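Local atomic coordinates of phosphatidylglycerol lysyltransferase C-terminal domain-containing protein (Bacteroides thetaiotaomicron, PDB entry 2HQY), a protein that is of unknown function but binds coenzyme A and probably acts as a transferase of the GNAT-like acetyltransferase clan. Residues T8-R12 against N200-G205; D49-V53 against P67-L73. All coordinates share one frame; numbering follows the deposited sequence.

Contact 1 of 2, residues T8-R12 against N200-G205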
ATOM      1  N   THR A   8       0.652  -8.966   5.665  1.00 16.86           N
ATOM      2  CA  THR A   8      -0.778  -9.087   5.334  1.00 17.20           C
ATOM      3  C   THR A   8      -1.609  -9.475   6.552  1.00 16.43           C
ATOM      4  O   THR A   8      -1.076  -9.980   7.540  1.00 15.76           O
ATOM      5  CB  THR A   8      -1.047 -10.139   4.214  1.00 18.26           C
ATOM      6  OG1 THR A   8      -0.809 -11.469   4.703  1.00 21.23           O
ATOM      7  CG2 THR A   8      -0.194  -9.914   3.035  1.00 17.98           C
ATOM      8  N   LEU A   9      -2.932  -9.292   6.442  1.00 16.99           N
ATOM      9  CA  LEU A   9      -3.887  -9.813   7.443  1.00 17.09           C
ATOM     10  C   LEU A   9      -3.620 -11.242   7.906  1.00 17.83           C
ATOM     11  O   LEU A   9      -3.799 -11.561   9.083  1.00 18.57           O
ATOM     12  CB  LEU A   9      -5.294  -9.826   6.860  1.00 18.46           C
ATOM     13  CG  LEU A   9      -5.829  -8.497   6.379  1.00 17.27           C
ATOM     14  CD1 LEU A   9      -7.245  -8.663   5.737  1.00 15.79           C
ATOM     15  CD2 LEU A   9      -5.885  -7.556   7.588  1.00 18.89           C
ATOM     16  N   ALA A  10      -3.216 -12.099   6.972  1.00 17.24           N
ATOM     17  CA  ALA A  10      -3.035 -13.525   7.244  1.00 18.01           C
ATOM     18  C   ALA A  10      -1.876 -13.801   8.192  1.00 18.13           C
ATOM     19  O   ALA A  10      -1.743 -14.895   8.732  1.00 18.91           O
ATOM     20  CB  ALA A  10      -2.860 -14.294   5.923  1.00 17.79           C
ATOM     21  N   ASP A  11      -1.034 -12.795   8.409  1.00 18.04           N
ATOM     22  CA  ASP A  11       0.186 -12.962   9.200  1.00 17.46           C
ATOM     23  C   ASP A  11      -0.007 -12.631  10.674  1.00 17.41           C
ATOM     24  O   ASP A  11       0.968 -12.566  11.427  1.00 17.83           O
ATOM     25  CB  ASP A  11       1.315 -12.101   8.616  1.00 17.16           C
ATOM     26  CG  ASP A  11       1.646 -12.494   7.197  1.00 19.45           C
ATOM     27  OD1 ASP A  11       1.868 -13.701   6.928  1.00 19.15           O
ATOM     28  OD2 ASP A  11       1.669 -11.592   6.350  1.00 21.11           O
ATOM     29  N   ARG A  12      -1.253 -12.411  11.072  1.00 16.38           N
ATOM     30  CA  ARG A  12      -1.572 -12.042  12.443  1.00 15.99           C
ATOM     31  C   ARG A  12      -0.955 -12.996  13.477  1.00 16.52           C
ATOM     32  O   ARG A  12      -0.254 -12.545  14.385  1.00 16.42           O
ATOM     33  CB  ARG A  12      -3.082 -11.979  12.620  1.00 16.08           C
ATOM     34  CG  ARG A  12      -3.468 -11.511  13.986  1.00 17.16           C
ATOM     35  CD  ARG A  12      -4.962 -11.282  13.995  1.00 18.84           C
ATOM     36  NE  ARG A  12      -5.561 -11.445  15.298  1.00 22.29           N
ATOM     37  CZ  ARG A  12      -6.872 -11.510  15.502  1.00 23.90           C
ATOM     38  NH1 ARG A  12      -7.710 -11.443  14.461  1.00 22.47           N
ATOM     39  NH2 ARG A  12      -7.344 -11.651  16.749  1.00 24.63           N
ATOM     40  N   ASN A 200     -11.050  -3.919   7.345  1.00 11.61           N
ATOM     41  CA  ASN A 200     -10.510  -5.216   7.753  1.00 11.91           C
ATOM     42  C   ASN A 200     -10.551  -5.430   9.277  1.00 12.18           C
ATOM     43  O   ASN A 200      -9.737  -6.150   9.843  1.00 12.62           O
ATOM     44  CB  ASN A 200      -9.089  -5.316   7.213  1.00 12.62           C
ATOM     45  CG  ASN A 200      -9.073  -5.273   5.691  1.00 13.24           C
ATOM     46  OD1 ASN A 200      -9.505  -6.241   5.031  1.00 10.48           O
ATOM     47  ND2 ASN A 200      -8.618  -4.156   5.126  1.00 13.76           N
ATOM     48  N   PHE A 201     -11.547  -4.845   9.916  1.00 12.69           N
ATOM     49  CA  PHE A 201     -11.567  -4.696  11.369  1.00 13.26           C
ATOM     50  C   PHE A 201     -11.427  -6.031  12.123  1.00 14.10           C
ATOM     51  O   PHE A 201     -10.588  -6.165  13.018  1.00 13.37           O
ATOM     52  CB  PHE A 201     -12.903  -4.034  11.760  1.00 12.77           C
ATOM     53  CG  PHE A 201     -12.888  -3.386  13.109  1.00 12.71           C
ATOM     54  CD1 PHE A 201     -12.312  -2.112  13.278  1.00 13.03           C
ATOM     55  CD2 PHE A 201     -13.488  -4.014  14.208  1.00 13.44           C
ATOM     56  CE1 PHE A 201     -12.342  -1.441  14.529  1.00 12.22           C
ATOM     57  CE2 PHE A 201     -13.514  -3.364  15.487  1.00 13.74           C
ATOM     58  CZ  PHE A 201     -12.935  -2.078  15.651  1.00 13.85           C
ATOM     59  N   GLU A 202     -12.245  -7.005  11.750  1.00 14.74           N
ATOM     60  CA  GLU A 202     -12.246  -8.285  12.452  1.00 17.18           C
ATOM     61  C   GLU A 202     -10.997  -9.095  12.175  1.00 16.09           C
ATOM     62  O   GLU A 202     -10.419  -9.691  13.100  1.00 17.50           O
ATOM     63  CB  GLU A 202     -13.506  -9.077  12.117  1.00 18.60           C
ATOM     64  CG  GLU A 202     -14.689  -8.428  12.809  1.00 25.24           C
ATOM     65  CD  GLU A 202     -15.930  -9.299  12.854  1.00 33.05           C
ATOM     66  OE1 GLU A 202     -16.192 -10.056  11.880  1.00 36.89           O
ATOM     67  OE2 GLU A 202     -16.657  -9.205  13.871  1.00 36.12           O
ATOM     68  N   ALA A 203     -10.554  -9.112  10.918  1.00 14.66           N
ATOM     69  CA  ALA A 203      -9.344  -9.859  10.558  1.00 14.30           C
ATOM     70  C   ALA A 203      -8.125  -9.356  11.338  1.00 14.46           C
ATOM     71  O   ALA A 203      -7.263 -10.140  11.704  1.00 14.46           O
ATOM     72  CB  ALA A 203      -9.066  -9.769   9.068  1.00 14.93           C
ATOM     73  N   LEU A 204      -8.046  -8.044  11.522  1.00 13.83           N
ATOM     74  CA  LEU A 204      -6.915  -7.430  12.242  1.00 14.03           C
ATOM     75  C   LEU A 204      -6.910  -7.725  13.746  1.00 14.41           C
ATOM     76  O   LEU A 204      -5.838  -7.697  14.365  1.00 15.01           O
ATOM     77  CB  LEU A 204      -6.894  -5.936  12.017  1.00 12.95           C
ATOM     78  CG  LEU A 204      -6.548  -5.501  10.601  1.00 14.05           C
ATOM     79  CD1 LEU A 204      -6.887  -3.994  10.470  1.00 14.39           C
ATOM     80  CD2 LEU A 204      -5.032  -5.784  10.288  1.00 12.90           C
ATOM     81  N   GLY A 205      -8.084  -8.001  14.321  1.00 13.36           N
ATOM     82  CA  GLY A 205      -8.188  -8.214  15.772  1.00 13.11           C
ATOM     83  C   GLY A 205      -8.512  -6.956  16.567  1.00 13.24           C
ATOM     84  O   GLY A 205      -8.285  -6.897  17.796  1.00 13.63           O
TER
HETATM   85  O   HOH W   1      -6.135 -12.182  10.260  1.00 27.31           O

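Contact 2 of 2, residues D49-V53 against P67-L73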
ATOM      1  N   ASP A  49      16.729 -16.120  12.287  1.00 30.15           N
ATOM      2  CA  ASP A  49      17.517 -16.373  13.494  1.00 30.16           C
ATOM      3  C   ASP A  49      16.663 -16.278  14.780  1.00 29.12           C
ATOM      4  O   ASP A  49      17.155 -15.746  15.779  1.00 29.57           O
ATOM      5  CB  ASP A  49      18.667 -15.339  13.592  1.00 30.82           C
ATOM      6  CG  ASP A  49      19.814 -15.580  12.572  1.00 34.38           C
ATOM      7  OD1 ASP A  49      19.750 -16.542  11.768  1.00 36.61           O
ATOM      8  OD2 ASP A  49      20.790 -14.785  12.586  1.00 36.56           O
ATOM      9  N   ASP A  50      15.410 -16.755  14.761  1.00 27.72           N
ATOM     10  CA  ASP A  50      14.472 -16.624  15.916  1.00 26.77           C
ATOM     11  C   ASP A  50      14.045 -15.162  16.298  1.00 25.12           C
ATOM     12  O   ASP A  50      13.496 -14.906  17.390  1.00 25.03           O
ATOM     13  CB  ASP A  50      15.008 -17.347  17.159  1.00 28.29           C
ATOM     14  CG  ASP A  50      15.031 -18.888  17.005  1.00 30.67           C
ATOM     15  OD1 ASP A  50      14.030 -19.463  16.519  1.00 35.14           O
ATOM     16  OD2 ASP A  50      16.038 -19.525  17.395  1.00 35.01           O
ATOM     17  N   PHE A  51      14.308 -14.208  15.418  1.00 22.83           N
ATOM     18  CA  PHE A  51      13.788 -12.851  15.619  1.00 20.20           C
ATOM     19  C   PHE A  51      12.774 -12.503  14.538  1.00 19.94           C
ATOM     20  O   PHE A  51      12.880 -12.973  13.398  1.00 20.40           O
ATOM     21  CB  PHE A  51      14.898 -11.824  15.504  1.00 20.14           C
ATOM     22  CG  PHE A  51      15.889 -11.834  16.628  1.00 17.60           C
ATOM     23  CD1 PHE A  51      15.753 -10.948  17.695  1.00 19.05           C
ATOM     24  CD2 PHE A  51      17.017 -12.658  16.560  1.00 18.18           C
ATOM     25  CE1 PHE A  51      16.720 -10.887  18.728  1.00 20.41           C
ATOM     26  CE2 PHE A  51      17.988 -12.621  17.565  1.00 19.03           C
ATOM     27  CZ  PHE A  51      17.836 -11.728  18.660  1.00 21.48           C
ATOM     28  N   LEU A  52      11.846 -11.622  14.892  1.00 17.95           N
ATOM     29  CA  LEU A  52      10.904 -11.036  13.946  1.00 17.29           C
ATOM     30  C   LEU A  52      11.507  -9.703  13.520  1.00 16.85           C
ATOM     31  O   LEU A  52      11.788  -8.849  14.377  1.00 18.00           O
ATOM     32  CB  LEU A  52       9.556 -10.817  14.628  1.00 16.71           C
ATOM     33  CG  LEU A  52       8.525  -9.978  13.867  1.00 16.70           C
ATOM     34  CD1 LEU A  52       8.232 -10.579  12.506  1.00 17.43           C
ATOM     35  CD2 LEU A  52       7.257  -9.831  14.720  1.00 17.22           C
ATOM     36  N   VAL A  53      11.693  -9.509  12.224  1.00 16.44           N
ATOM     37  CA  VAL A  53      12.280  -8.255  11.707  1.00 17.37           C
ATOM     38  C   VAL A  53      11.400  -7.584  10.648  1.00 17.74           C
ATOM     39  O   VAL A  53      10.750  -8.271   9.886  1.00 17.77           O
ATOM     40  CB  VAL A  53      13.711  -8.532  11.168  1.00 18.50           C
ATOM     41  CG1 VAL A  53      14.637  -8.962  12.330  1.00 17.90           C
ATOM     42  CG2 VAL A  53      13.691  -9.647  10.114  1.00 20.41           C
ATOM     43  N   PRO A  67      14.992  -5.665  15.990  1.00 20.39           N
ATOM     44  CA  PRO A  67      14.499  -7.046  15.997  1.00 20.08           C
ATOM     45  C   PRO A  67      13.757  -7.408  17.276  1.00 19.82           C
ATOM     46  O   PRO A  67      14.182  -7.036  18.378  1.00 19.83           O
ATOM     47  CB  PRO A  67      15.775  -7.869  15.866  1.00 20.21           C
ATOM     48  CG  PRO A  67      16.712  -6.950  15.073  1.00 20.00           C
ATOM     49  CD  PRO A  67      16.437  -5.609  15.665  1.00 20.68           C
ATOM     50  N   VAL A  68      12.654  -8.124  17.110  1.00 18.70           N
ATOM     51  CA  VAL A  68      11.841  -8.566  18.232  1.00 18.71           C
ATOM     52  C   VAL A  68      12.123 -10.046  18.478  1.00 18.64           C
ATOM     53  O   VAL A  68      11.947 -10.883  17.594  1.00 18.63           O
ATOM     54  CB  VAL A  68      10.326  -8.363  17.959  1.00 18.54           C
ATOM     55  CG1 VAL A  68       9.492  -8.814  19.149  1.00 18.15           C
ATOM     56  CG2 VAL A  68      10.026  -6.888  17.662  1.00 19.73           C
ATOM     57  N   GLY A  69      12.536 -10.361  19.697  1.00 19.78           N
ATOM     58  CA  GLY A  69      12.762 -11.759  20.088  1.00 20.53           C
ATOM     59  C   GLY A  69      13.997 -11.913  20.935  1.00 21.52           C
ATOM     60  O   GLY A  69      14.556 -10.937  21.436  1.00 20.50           O
ATOM     61  N   ASN A  70      14.418 -13.160  21.095  1.00 21.81           N
ATOM     62  CA  ASN A  70      15.578 -13.455  21.921  1.00 24.03           C
ATOM     63  C   ASN A  70      16.506 -14.311  21.096  1.00 24.38           C
ATOM     64  O   ASN A  70      16.080 -15.224  20.395  1.00 26.72           O
ATOM     65  CB  ASN A  70      15.129 -14.166  23.197  1.00 23.58           C
ATOM     66  CG  ASN A  70      14.231 -13.285  24.061  1.00 26.45           C
ATOM     67  OD1 ASN A  70      14.714 -12.477  24.862  1.00 29.73           O
ATOM     68  ND2 ASN A  70      12.922 -13.417  23.882  1.00 27.48           N
ATOM     69  N   GLY A  71      17.776 -14.003  21.135  1.00 25.21           N
ATOM     70  CA  GLY A  71      18.704 -14.850  20.429  1.00 24.45           C
ATOM     71  C   GLY A  71      19.973 -14.102  20.251  1.00 23.56           C
ATOM     72  O   GLY A  71      20.320 -13.235  21.066  1.00 23.98           O
ATOM     73  N   ASP A  72      20.679 -14.450  19.182  1.00 23.36           N
ATOM     74  CA  ASP A  72      21.949 -13.833  18.908  1.00 22.54           C
ATOM     75  C   ASP A  72      21.694 -12.528  18.151  1.00 22.35           C
ATOM     76  O   ASP A  72      21.621 -12.504  16.928  1.00 21.81           O
ATOM     77  CB  ASP A  72      22.821 -14.786  18.105  1.00 22.89           C
ATOM     78  CG  ASP A  72      24.235 -14.292  17.944  1.00 23.57           C
ATOM     79  OD1 ASP A  72      24.512 -13.102  18.239  1.00 23.98           O
ATOM     80  OD2 ASP A  72      25.088 -15.113  17.526  1.00 27.32           O
ATOM     81  N   LEU A  73      21.557 -11.451  18.909  1.00 22.54           N
ATOM     82  CA  LEU A  73      21.272 -10.137  18.334  1.00 23.12           C
ATOM     83  C   LEU A  73      22.360  -9.703  17.367  1.00 22.70           C
ATOM     84  O   LEU A  73      22.058  -9.143  16.322  1.00 22.80           O
ATOM     85  CB  LEU A  73      21.083  -9.080  19.432  1.00 23.18           C
ATOM     86  CG  LEU A  73      20.696  -7.656  18.996  1.00 23.59           C
ATOM     87  CD1 LEU A  73      19.363  -7.637  18.238  1.00 22.94           C
ATOM     88  CD2 LEU A  73      20.639  -6.727  20.216  1.00 24.58           C
TER
HETATM   89  O   HOH W   2      19.550 -16.421  17.342  1.00 31.79           O
HETATM   90  O   HOH W   3      12.981 -15.281  19.874  1.00 38.72           O

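Contact 1 of 2, residues T8-R12 against N200-G205
Leu-9 and Arg-12 reach across to the short helix 201-204, which closes in a Schellman motif at Gly-205, and they divide the work: Leu-9 packs on the flank of the helix while Arg-12 bonds to a carbonyl of its last turn. Leu-9 spreads its two methyl branches over different partners. CD1 lies against Ala-203 CB at 4.0 Å and comes to 3.4 Å from Asn-200 OD1, the side chains of Leu-9 and Asn-200 crossing at about a right angle, while CD2 presses on CD2 of Leu-204 at 3.3 Å, a tighter fit than usual for two carbons. The amide of Asn-200 is bonded away from this contact, ND2 to Tyr-196 O and OD1 to Gln-44 of the second subunit, so the pair sits beside the dimer interface.

With CG swung opposite the backbone N (chi1 -176°) and the chain extended to NE, Arg-12 runs along to the helix end. There NH1 donates to Ala-203 O at 3.1 Å, a bent bond (147°) arriving from above the carbonyl plane. Gly-205 CA lies over one guanidinium face, offset toward its rim. A leucine in place of Arg-12 would probably cost Ala-203 O its bond from NH1 and Gly-205 the flat group resting on it. A water donates to Ala-203 O and also to Leu-9 O, each at 2.7 Å, tying the two backbones together. The next carbonyl, Leu-204 O, is buried by the contact and has no hydrogen-bond partner, with Arg-12 CD 3.7 Å away.

Contact 2 of 2, residues D49-V53 against P67-L73
Leu-52 and Val-68 form an antiparallel hydrogen-bonded pair in the beta hairpin made by strands 51-58 and 61-69. Leu-52 N donates to Val-68 O at 2.8 Å, and Val-68 N returns a bond to Leu-52 O at 3.0 Å; both are nearly straight (172° and 179°). Val-68 O also meets Phe-51 CA at 3.3 Å in a CA-H...O contact.

Beyond this pair the side chain of Phe-51 makes the largest single share of the contact. With CG opposite its own carbonyl carbon (chi1 -70°), the ring leans over the chain that leaves the strand. Its CD1 touches Pro-67 CB at 3.6 Å, CZ comes to 3.4 Å from Gly-71 N, and Asp-72 N lies at the ring edge, while Asn-70 O sits over one face toward the rim. Much of what the ring meets is therefore backbone, a worked example of an aromatic group packed in the curve of a turning chain. Gly-69 and Gly-71 suit that course, since their backbone angles would jam any side chain against the preceding carbonyl. Val-53 CG1 adds to the apolar side by resting on Pro-67 CB at 3.9 Å.

Two waters bridge the looser end: one takes the N-H of Asp-72 and donates to Asp-49 O, the other takes that of Asn-70 and donates to Asp-50 O at 2.6 Å. Asp-72 in turn N-caps helix 73-87 through OD1 to Ala-75 N, and Asp-49 OD1 makes a salt bridge with Lys-79 on that helix. Val-76 of the same helix touches Phe-51 and Pro-67, whereas Leu-52 faces Ile-15 and Phe-18 of helix 12-19, and strand 44-48 flanks Leu-52 and Val-53.

Overall arrangement
The two contacts contrast a surface junction with a partly buried one. Contact 1 joins residues 188 positions apart, near the second subunit; contact 2 closes a local hairpin and lies inside the chain loop that contact 1 spans. Their centres are 23 Å apart and their nearest atoms about 8 Å, without touching. They share no element directly, yet helix 12-19, which begins at Arg-12, also packs on Leu-52. Chemistry follows place: contact 1 relies on one arginine bond, a bridging water and a few methyls, whereas contact 2 has paired strand bonds and a large aromatic ring, with two waters bridging its looser end. Both lie away from the coenzyme A pocket.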